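PDB 3N6Q: YghZ aldo-keto reductase from Escherichia coli, which probably reduces aldehydes and ketones with a nicotinamide cofactor, using a TIM-barrel fold of the aldo/keto reductase type. Local coordinates for residues A262-M273 / Q327-L337; A47-I57 / A302-V312. All coordinates share one frame; numbering follows the deposited sequence. Where two conformers were deposited one is given.

Contact 1. Residues A262-M273 / Q327-L337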
loop_
_atom_site.group_PDB
_atom_site.type_symbol
_atom_site.label_atom_id
_atom_site.label_comp_id
_atom_site.label_asym_id
_atom_site.label_seq_id
_atom_site.Cartn_x
_atom_site.Cartn_y
_atom_site.Cartn_z
ATOM N N ALA B 262 -31.877 45.267 -21.258
ATOM C CA ALA B 262 -32.130 44.117 -22.141
ATOM C C ALA B 262 -31.974 42.796 -21.397
ATOM O O ALA B 262 -32.771 41.884 -21.603
ATOM C CB ALA B 262 -31.249 44.124 -23.395
ATOM N N ASN B 263 -30.935 42.684 -20.555
ATOM C CA ASN B 263 -30.772 41.486 -19.730
ATOM C C ASN B 263 -32.031 41.221 -18.916
ATOM O O ASN B 263 -32.533 40.096 -18.870
ATOM C CB ASN B 263 -29.625 41.647 -18.719
ATOM C CG ASN B 263 -28.246 41.641 -19.344
ATOM O OD1 ASN B 263 -27.308 42.059 -18.670
ATOM N ND2 ASN B 263 -28.085 41.116 -20.578
ATOM N N LEU B 264 -32.477 42.247 -18.199
ATOM C CA LEU B 264 -33.614 42.133 -17.297
ATOM C C LEU B 264 -34.906 41.774 -18.014
ATOM O O LEU B 264 -35.736 41.021 -17.462
ATOM C CB LEU B 264 -33.826 43.430 -16.502
ATOM C CG LEU B 264 -32.753 43.619 -15.418
ATOM C CD1 LEU B 264 -32.667 45.075 -14.946
ATOM C CD2 LEU B 264 -32.975 42.677 -14.246
ATOM N N ASN B 265 -35.101 42.374 -19.191
ATOM C CA ASN B 265 -36.278 42.069 -19.998
ATOM C C ASN B 265 -36.327 40.567 -20.343
ATOM O O ASN B 265 -37.398 39.910 -20.263
ATOM C CB ASN B 265 -36.294 42.877 -21.295
ATOM C CG ASN B 265 -37.672 42.892 -21.940
ATOM O OD1 ASN B 265 -38.632 43.411 -21.357
ATOM N ND2 ASN B 265 -37.776 42.319 -23.126
ATOM N N SER B 266 -35.200 40.037 -20.805
ATOM C CA SER B 266 -35.151 38.614 -21.089
ATOM C C SER B 266 -35.304 37.758 -19.850
ATOM O O SER B 266 -35.929 36.720 -19.918
ATOM C CB SER B 266 -33.892 38.230 -21.846
ATOM O OG SER B 266 -34.045 38.587 -23.214
ATOM N N LEU B 267 -34.711 38.140 -18.718
ATOM C CA LEU B 267 -34.943 37.345 -17.497
ATOM C C LEU B 267 -36.418 37.338 -17.057
ATOM O O LEU B 267 -36.916 36.311 -16.554
ATOM C CB LEU B 267 -34.076 37.810 -16.323
ATOM C CG LEU B 267 -32.583 37.582 -16.538
ATOM C CD1 LEU B 267 -31.854 38.475 -15.535
ATOM C CD2 LEU B 267 -32.286 36.067 -16.282
ATOM N N ARG B 268 -37.090 38.487 -17.239
ATOM C CA ARG B 268 -38.515 38.589 -17.001
ATOM C C ARG B 268 -39.297 37.619 -17.898
ATOM O O ARG B 268 -40.178 36.946 -17.425
ATOM C CB ARG B 268 -39.012 40.040 -17.156
ATOM C CG ARG B 268 -38.521 41.023 -16.052
ATOM C CD ARG B 268 -39.003 42.498 -16.234
ATOM N NE ARG B 268 -37.956 43.443 -16.659
ATOM C CZ ARG B 268 -38.042 44.219 -17.738
ATOM N NH1 ARG B 268 -39.112 44.139 -18.521
ATOM N NH2 ARG B 268 -37.046 45.049 -18.063
ATOM N N LEU B 269 -38.950 37.534 -19.163
ATOM C CA LEU B 269 -39.680 36.643 -20.083
ATOM C C LEU B 269 -39.367 35.165 -19.775
ATOM O O LEU B 269 -40.252 34.293 -19.801
ATOM C CB LEU B 269 -39.285 36.961 -21.517
ATOM C CG LEU B 269 -39.873 38.273 -22.066
ATOM C CD1 LEU B 269 -39.099 38.656 -23.373
ATOM C CD2 LEU B 269 -41.367 38.069 -22.323
ATOM N N LEU B 270 -38.131 34.895 -19.378
ATOM C CA LEU B 270 -37.843 33.541 -18.878
ATOM C C LEU B 270 -38.654 33.174 -17.627
ATOM O O LEU B 270 -39.152 32.019 -17.525
ATOM C CB LEU B 270 -36.335 33.350 -18.646
ATOM C CG LEU B 270 -35.500 33.298 -19.936
ATOM C CD1 LEU B 270 -34.018 33.546 -19.513
ATOM C CD2 LEU B 270 -35.693 31.904 -20.577
ATOM N N ASN B 271 -38.854 34.124 -16.715
ATOM C CA ASN B 271 -39.622 33.859 -15.491
ATOM C C ASN B 271 -41.097 33.609 -15.846
ATOM O O ASN B 271 -41.789 32.779 -15.193
ATOM C CB ASN B 271 -39.528 35.071 -14.538
ATOM C CG ASN B 271 -40.228 34.825 -13.224
ATOM O OD1 ASN B 271 -40.006 33.803 -12.572
ATOM N ND2 ASN B 271 -41.135 35.737 -12.849
ATOM N N GLU B 272 -41.576 34.363 -16.852
ATOM C CA GLU B 272 -42.922 34.106 -17.385
ATOM C C GLU B 272 -43.085 32.693 -17.952
ATOM O O GLU B 272 -44.127 32.034 -17.674
ATOM C CB GLU B 272 -43.384 35.201 -18.349
ATOM C CG GLU B 272 -43.626 36.481 -17.627
ATOM C CD GLU B 272 -44.011 37.660 -18.546
ATOM O OE1 GLU B 272 -44.063 37.506 -19.786
ATOM O OE2 GLU B 272 -44.186 38.753 -17.999
ATOM N N MET B 273 -42.077 32.217 -18.696
ATOM C CA MET B 273 -42.077 30.829 -19.169
ATOM C C MET B 273 -42.151 29.894 -18.006
ATOM O O MET B 273 -42.873 28.884 -18.070
ATOM C CB MET B 273 -40.878 30.464 -20.057
ATOM C CG MET B 273 -40.786 31.205 -21.431
ATOM S SD MET B 273 -39.441 30.558 -22.458
ATOM C CE MET B 273 -40.003 28.843 -22.757
ATOM N N GLN B 327 -37.464 28.486 -27.562
ATOM C CA GLN B 327 -37.949 29.767 -27.032
ATOM C C GLN B 327 -37.013 30.274 -25.889
ATOM O O GLN B 327 -36.685 31.469 -25.782
ATOM C CB GLN B 327 -39.385 29.603 -26.512
ATOM C CG GLN B 327 -40.510 29.620 -27.587
ATOM C CD GLN B 327 -41.926 29.315 -27.064
ATOM O OE1 GLN B 327 -42.122 28.533 -26.116
ATOM N NE2 GLN B 327 -42.927 29.887 -27.738
ATOM N N ILE B 328 -36.636 29.350 -25.029
ATOM C CA ILE B 328 -35.663 29.664 -23.955
ATOM C C ILE B 328 -34.369 30.208 -24.585
ATOM O O ILE B 328 -33.915 31.303 -24.240
ATOM C CB ILE B 328 -35.374 28.397 -23.117
ATOM C CG1 ILE B 328 -36.590 28.136 -22.208
ATOM C CG2 ILE B 328 -33.969 28.573 -22.279
ATOM C CD1 ILE B 328 -36.589 26.739 -21.511
ATOM N N ASP B 329 -33.813 29.499 -25.563
ATOM C CA ASP B 329 -32.589 29.985 -26.216
ATOM C C ASP B 329 -32.765 31.331 -26.894
ATOM O O ASP B 329 -31.872 32.190 -26.878
ATOM C CB ASP B 329 -32.050 28.983 -27.227
ATOM C CG ASP B 329 -31.467 27.745 -26.567
ATOM O OD1 ASP B 329 -31.434 27.683 -25.308
ATOM O OD2 ASP B 329 -31.103 26.816 -27.313
ATOM N N GLN B 330 -33.882 31.502 -27.576
ATOM C CA GLN B 330 -34.125 32.788 -28.180
ATOM C C GLN B 330 -34.149 33.972 -27.181
ATOM O O GLN B 330 -33.618 35.052 -27.498
ATOM C CB GLN B 330 -35.410 32.733 -29.029
ATOM C CG GLN B 330 -35.670 34.018 -29.842
ATOM C CD GLN B 330 -34.773 34.078 -31.052
ATOM O OE1 GLN B 330 -34.741 33.136 -31.859
ATOM N NE2 GLN B 330 -33.972 35.140 -31.148
ATOM N N HIS B 331 -34.838 33.838 -26.042
ATOM C CA HIS B 331 -34.868 34.908 -25.036
ATOM C C HIS B 331 -33.432 35.176 -24.573
ATOM O O HIS B 331 -33.052 36.336 -24.345
ATOM C CB HIS B 331 -35.701 34.530 -23.804
ATOM C CG HIS B 331 -37.174 34.535 -24.047
ATOM N ND1 HIS B 331 -37.813 35.567 -24.701
ATOM C CD2 HIS B 331 -38.132 33.636 -23.720
ATOM C CE1 HIS B 331 -39.112 35.311 -24.751
ATOM N NE2 HIS B 331 -39.333 34.165 -24.131
ATOM N N ILE B 332 -32.638 34.117 -24.485
ATOM C CA ILE B 332 -31.222 34.295 -24.029
ATOM C C ILE B 332 -30.387 35.097 -25.028
ATOM O O ILE B 332 -29.783 36.121 -24.663
ATOM C CB ILE B 332 -30.553 32.979 -23.579
ATOM C CG1 ILE B 332 -31.222 32.485 -22.286
ATOM C CG2 ILE B 332 -29.025 33.177 -23.310
ATOM C CD1 ILE B 332 -31.007 30.964 -22.030
ATOM N N ALA B 333 -30.501 34.731 -26.294
ATOM C CA ALA B 333 -29.877 35.470 -27.410
ATOM C C ALA B 333 -30.373 36.917 -27.482
ATOM O O ALA B 333 -29.547 37.842 -27.509
ATOM C CB ALA B 333 -30.148 34.735 -28.742
ATOM N N ASP B 334 -31.699 37.125 -27.465
ATOM C CA ASP B 334 -32.270 38.478 -27.527
ATOM C C ASP B 334 -31.786 39.366 -26.391
ATOM O O ASP B 334 -31.705 40.600 -26.551
ATOM C CB ASP B 334 -33.808 38.469 -27.469
ATOM C CG ASP B 334 -34.458 37.894 -28.712
ATOM O OD1 ASP B 334 -33.785 37.634 -29.736
ATOM O OD2 ASP B 334 -35.688 37.678 -28.642
ATOM N N GLY B 335 -31.623 38.787 -25.201
ATOM C CA GLY B 335 -31.260 39.590 -24.041
ATOM C C GLY B 335 -29.755 39.697 -23.838
ATOM O O GLY B 335 -29.320 40.272 -22.848
ATOM N N GLU B 336 -29.000 39.064 -24.737
ATOM C CA GLU B 336 -27.538 38.884 -24.625
ATOM C C GLU B 336 -27.079 38.300 -23.298
ATOM O O GLU B 336 -26.122 38.776 -22.675
ATOM C CB GLU B 336 -26.816 40.190 -24.992
ATOM C CG GLU B 336 -27.128 40.545 -26.464
ATOM C CD GLU B 336 -26.407 41.791 -26.935
ATOM O OE1 GLU B 336 -25.495 41.665 -27.779
ATOM O OE2 GLU B 336 -26.763 42.892 -26.458
ATOM N N LEU B 337 -27.803 37.277 -22.852
ATOM C CA LEU B 337 -27.595 36.724 -21.526
ATOM C C LEU B 337 -26.460 35.696 -21.408
ATOM O O LEU B 337 -26.188 35.218 -20.306
ATOM C CB LEU B 337 -28.898 36.158 -20.953
ATOM C CG LEU B 337 -29.932 37.160 -20.411
ATOM C CD1 LEU B 337 -31.293 36.457 -20.206
ATOM C CD2 LEU B 337 -29.420 37.762 -19.114
HETATM O O HOH W 1 -25.293 41.374 -21.838
#
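S266 packs closely against G335 where two nearly antiparallel helices meet, their axes running 165° apart and approaching to 8.7 Å. S266 OG donates to H331 O (2.7 Å), tilted out of the carbonyl plane, while the backbone N of G335 reaches the same oxygen from the other face; a carbonyl at the end of helix 327-334 is thus gripped twice. S266 OG also lies 3.1 Å from G335 CA, where a side chain would clash with it. Beneath, L337 CD1 fits against S266 CB at 3.5 Å and meets L270 CD1 tip to tip. Farther along, L269 lays its CB over one face of the H331 ring, 3.7 Å from the centroid, and M273 SD sits at the ring edge, near its plane, 3.6 Å from H331 CD2. The bend of M273 at chi3 (64°) carries CE onto I328 CG1. Replacing H331 by an alanine would probably take away the ring face under L269 CB and the ring edge beside M273 SD, and open a gap between the helices. The wetter end is at N263, whose ND2 donates to G335 O almost in line with the carbonyl (2.7 Å, 169° at O) and to a water that in turn donates to E336 O. E336 has the positive phi of a Schellman motif, here closing the C-terminal helix that packs antiparallel on helix 261-276, outside the strands of the TIM barrel.

Contact 2. Residues A47-I57 / A302-V312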
loop_
_atom_site.group_PDB
_atom_site.type_symbol
_atom_site.label_atom_id
_atom_site.label_comp_id
_atom_site.label_asym_id
_atom_site.label_seq_id
_atom_site.Cartn_x
_atom_site.Cartn_y
_atom_site.Cartn_z
ATOM N N ALA B 47 -29.367 23.308 10.490
ATOM C CA ALA B 47 -30.741 23.193 9.938
ATOM C C ALA B 47 -30.693 22.830 8.445
ATOM O O ALA B 47 -31.501 21.956 7.969
ATOM C CB ALA B 47 -31.480 24.476 10.133
ATOM N N ILE B 48 -29.779 23.490 7.722
ATOM C CA ILE B 48 -29.496 23.157 6.321
ATOM C C ILE B 48 -29.084 21.699 6.100
ATOM O O ILE B 48 -29.658 21.009 5.218
ATOM C CB ILE B 48 -28.537 24.157 5.619
ATOM C CG1 ILE B 48 -29.046 25.627 5.707
ATOM C CG2 ILE B 48 -28.290 23.658 4.152
ATOM C CD1 ILE B 48 -27.984 26.730 5.553
ATOM N N LEU B 49 -28.073 21.177 6.826
ATOM C CA LEU B 49 -27.667 19.780 6.603
ATOM C C LEU B 49 -28.760 18.805 6.914
ATOM O O LEU B 49 -28.889 17.716 6.262
ATOM C CB LEU B 49 -26.398 19.405 7.428
ATOM C CG LEU B 49 -25.179 20.305 7.114
ATOM C CD1 LEU B 49 -23.944 19.862 7.960
ATOM C CD2 LEU B 49 -24.771 20.171 5.627
ATOM N N ARG B 50 -29.461 19.070 8.022
ATOM C CA ARG B 50 -30.477 18.114 8.435
ATOM C C ARG B 50 -31.612 18.062 7.417
ATOM O O ARG B 50 -32.119 17.006 7.115
ATOM C CB ARG B 50 -31.092 18.513 9.788
ATOM C CG ARG B 50 -30.125 18.264 10.961
ATOM C CD ARG B 50 -30.870 18.607 12.269
ATOM N NE ARG B 50 -30.096 18.241 13.465
ATOM C CZ ARG B 50 -30.598 18.256 14.703
ATOM N NH1 ARG B 50 -31.864 18.642 14.904
ATOM N NH2 ARG B 50 -29.822 17.938 15.749
ATOM N N LYS B 51 -32.003 19.224 6.953
ATOM C CA LYS B 51 -33.043 19.294 5.930
ATOM C C LYS B 51 -32.590 18.613 4.647
ATOM O O LYS B 51 -33.348 17.767 4.086
ATOM C CB LYS B 51 -33.465 20.751 5.677
ATOM C CG LYS B 51 -34.481 20.950 4.496
ATOM C CD LYS B 51 -35.814 20.225 4.833
ATOM C CE LYS B 51 -36.499 20.903 6.008
ATOM N NZ LYS B 51 -37.901 20.412 6.232
ATOM N N ALA B 52 -31.351 18.918 4.201
ATOM C CA ALA B 52 -30.807 18.246 3.019
ATOM C C ALA B 52 -30.953 16.738 3.107
ATOM O O ALA B 52 -31.521 16.086 2.210
ATOM C CB ALA B 52 -29.323 18.634 2.800
ATOM N N PHE B 53 -30.469 16.162 4.204
ATOM C CA PHE B 53 -30.466 14.710 4.349
ATOM C C PHE B 53 -31.896 14.142 4.483
ATOM O O PHE B 53 -32.181 13.075 3.937
ATOM C CB PHE B 53 -29.610 14.306 5.546
ATOM C CG PHE B 53 -29.341 12.830 5.644
ATOM C CD1 PHE B 53 -28.729 12.143 4.589
ATOM C CD2 PHE B 53 -29.721 12.121 6.788
ATOM C CE1 PHE B 53 -28.454 10.757 4.672
ATOM C CE2 PHE B 53 -29.407 10.703 6.906
ATOM C CZ PHE B 53 -28.786 10.037 5.861
ATOM N N ASP B 54 -32.773 14.866 5.182
ATOM C CA ASP B 54 -34.207 14.431 5.301
ATOM C C ASP B 54 -34.902 14.465 3.917
ATOM O O ASP B 54 -35.933 13.782 3.713
ATOM C CB ASP B 54 -34.927 15.364 6.226
ATOM C CG ASP B 54 -34.662 15.062 7.705
ATOM O OD1 ASP B 54 -34.153 13.990 8.045
ATOM O OD2 ASP B 54 -35.101 15.877 8.485
ATOM N N LEU B 55 -34.385 15.278 3.002
ATOM C CA LEU B 55 -34.907 15.286 1.592
ATOM C C LEU B 55 -34.271 14.258 0.668
ATOM O O LEU B 55 -34.650 14.168 -0.511
ATOM C CB LEU B 55 -34.807 16.679 0.960
ATOM C CG LEU B 55 -35.617 17.816 1.552
ATOM C CD1 LEU B 55 -35.056 19.119 1.039
ATOM C CD2 LEU B 55 -37.180 17.675 1.233
ATOM N N GLY B 56 -33.377 13.410 1.201
ATOM C CA GLY B 56 -32.683 12.415 0.383
ATOM C C GLY B 56 -31.400 12.935 -0.254
ATOM O O GLY B 56 -30.787 12.261 -1.072
ATOM N N ILE B 57 -31.030 14.165 0.029
ATOM C CA ILE B 57 -29.754 14.662 -0.523
ATOM C C ILE B 57 -28.613 14.032 0.284
ATOM O O ILE B 57 -28.435 14.343 1.455
ATOM C CB ILE B 57 -29.699 16.158 -0.483
ATOM C CG1 ILE B 57 -30.849 16.728 -1.349
ATOM C CG2 ILE B 57 -28.316 16.653 -0.966
ATOM C CD1 ILE B 57 -30.876 18.191 -1.311
ATOM N N ALA B 302 -27.552 26.229 -0.833
ATOM C CA ALA B 302 -28.648 26.788 -0.028
ATOM C C ALA B 302 -28.200 27.569 1.168
ATOM O O ALA B 302 -27.293 27.152 1.884
ATOM C CB ALA B 302 -29.606 25.680 0.420
ATOM N N SER B 303 -28.860 28.694 1.418
ATOM C CA SER B 303 -28.638 29.491 2.613
ATOM C C SER B 303 -29.693 29.286 3.698
ATOM O O SER B 303 -29.573 29.844 4.794
ATOM C CB SER B 303 -28.582 30.976 2.244
ATOM O OG SER B 303 -29.731 31.322 1.484
ATOM N N ARG B 304 -30.760 28.550 3.389
ATOM C CA ARG B 304 -31.763 28.213 4.421
ATOM C C ARG B 304 -32.508 26.964 4.052
ATOM O O ARG B 304 -32.600 26.633 2.875
ATOM C CB ARG B 304 -32.767 29.351 4.588
ATOM C CG ARG B 304 -33.380 29.790 3.295
ATOM C CD ARG B 304 -33.958 31.213 3.448
ATOM N NE ARG B 304 -35.203 31.148 4.198
ATOM C CZ ARG B 304 -36.418 31.303 3.673
ATOM N NH1 ARG B 304 -36.561 31.623 2.391
ATOM N NH2 ARG B 304 -37.494 31.162 4.442
ATOM N N ALA B 305 -33.117 26.310 5.037
ATOM C CA ALA B 305 -33.785 25.015 4.798
ATOM C C ALA B 305 -34.838 25.113 3.699
ATOM O O ALA B 305 -34.927 24.241 2.844
ATOM C CB ALA B 305 -34.403 24.474 6.080
ATOM N N GLU B 306 -35.596 26.212 3.689
ATOM C CA GLU B 306 -36.747 26.362 2.789
ATOM C C GLU B 306 -36.327 26.306 1.333
ATOM O O GLU B 306 -37.104 25.879 0.470
ATOM C CB GLU B 306 -37.429 27.728 3.015
ATOM C CG GLU B 306 -38.214 27.848 4.315
ATOM C CD GLU B 306 -37.338 27.900 5.576
ATOM O OE1 GLU B 306 -36.123 28.247 5.502
ATOM O OE2 GLU B 306 -37.872 27.537 6.659
ATOM N N GLN B 307 -35.144 26.856 1.045
ATOM C CA GLN B 307 -34.663 26.876 -0.316
ATOM C C GLN B 307 -34.546 25.465 -0.847
ATOM O O GLN B 307 -34.866 25.223 -2.016
ATOM C CB GLN B 307 -33.298 27.574 -0.468
ATOM C CG GLN B 307 -32.948 27.672 -1.971
ATOM C CD GLN B 307 -31.539 28.192 -2.285
ATOM O OE1 GLN B 307 -30.939 28.910 -1.479
ATOM N NE2 GLN B 307 -31.042 27.892 -3.511
ATOM N N LEU B 308 -34.096 24.528 0.002
ATOM C CA LEU B 308 -33.942 23.142 -0.431
ATOM C C LEU B 308 -35.313 22.549 -0.752
ATOM O O LEU B 308 -35.479 21.912 -1.782
ATOM C CB LEU B 308 -33.247 22.282 0.625
ATOM C CG LEU B 308 -31.793 22.707 0.894
ATOM C CD1 LEU B 308 -31.270 21.882 2.097
ATOM C CD2 LEU B 308 -30.967 22.426 -0.399
ATOM N N GLU B 309 -36.287 22.775 0.132
ATOM C CA GLU B 309 -37.638 22.270 -0.114
ATOM C C GLU B 309 -38.138 22.780 -1.488
ATOM O O GLU B 309 -38.685 22.034 -2.261
ATOM C CB GLU B 309 -38.582 22.668 1.031
ATOM C CG GLU B 309 -38.068 22.203 2.407
ATOM C CD GLU B 309 -38.995 22.562 3.608
ATOM O OE1 GLU B 309 -39.438 21.617 4.300
ATOM O OE2 GLU B 309 -39.265 23.767 3.880
ATOM N N GLU B 310 -37.895 24.040 -1.809
ATOM C CA GLU B 310 -38.411 24.621 -3.038
ATOM C C GLU B 310 -37.654 24.040 -4.225
ATOM O O GLU B 310 -38.236 23.633 -5.251
ATOM C CB GLU B 310 -38.232 26.135 -2.991
ATOM C CG GLU B 310 -39.067 26.938 -4.003
ATOM C CD GLU B 310 -38.359 27.175 -5.363
ATOM O OE1 GLU B 310 -37.472 26.371 -5.762
ATOM O OE2 GLU B 310 -38.707 28.174 -6.041
ATOM N N ASN B 311 -36.340 23.927 -4.085
ATOM C CA ASN B 311 -35.519 23.484 -5.280
ATOM C C ASN B 311 -35.760 22.018 -5.713
ATOM O O ASN B 311 -35.787 21.671 -6.914
ATOM C CB ASN B 311 -34.039 23.708 -4.974
ATOM C CG ASN B 311 -33.612 25.172 -5.081
ATOM O OD1 ASN B 311 -32.499 25.501 -4.668
ATOM N ND2 ASN B 311 -34.502 26.061 -5.516
ATOM N N VAL B 312 -35.984 21.141 -4.751
ATOM C CA VAL B 312 -36.094 19.719 -5.058
ATOM C C VAL B 312 -37.379 19.459 -5.838
ATOM O O VAL B 312 -37.500 18.422 -6.492
ATOM C CB VAL B 312 -36.093 18.791 -3.830
ATOM C CG1 VAL B 312 -34.675 18.760 -3.125
ATOM C CG2 VAL B 312 -37.228 19.140 -2.854
#
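Helix 47-54 and helix 305-312 run side by side in nearly the same direction, crossing at -25° with axes 9.1 Å apart, as neighbouring outer helices of a TIM barrel do. Their backbones are nearest where I48 faces A305, CA to CA 4.9 Å, and spread to 7.7 Å between the CA atoms of L55 and E309. L308 fills the widening groove: its CD1 rests 3.6 Å from I48 O and touches the CB of A52, while L55 CD1 comes onto its CB at 3.7 Å. I57 CD1 reaches both L308 CD2 and V312 CG1. At the other end I48 CD1 lies against the backbone of the 302-304 loop, 3.6 Å from S303 O. Below this layer L30 of strand 24-31 touches I48, A302 and L308, so the helices share one strand as their floor. Toward the outer side, K51 CB lies against A305 CB, and with CG anti to the backbone nitrogen (chi1 174°) CG rests on A305 as well. Bends at the next two torsions then fold the chain toward E309, crossing that extended side chain at about a right angle. The salt bridge closes with K51 NZ 2.7 Å from E309 OE1, which it meets from above the carboxylate plane.

Overall arrangement
The two contacts illustrate how one barrel packs helix pairs at different distances from the chain centre, about 15 Å for contact 2 and 25 Å for contact 1. Both are partly buried, each with buried side chains and a solvent-facing margin. Contact 2 joins helices close to the two ends of the barrel sequence over strand 24-31; contact 1 links later elements, 262-273 and the C-terminal 327-337. They have no helix in common, though helices 305-312 and 322-334 follow each other in sequence. Near-parallel contact 2 is aliphatic packing edged by one salt bridge, whereas antiparallel contact 1 adds side-chain-to-carbonyl hydrogen bonds, a CH-pi and a sulfur-aromatic contact, with no salt bridge across the pair.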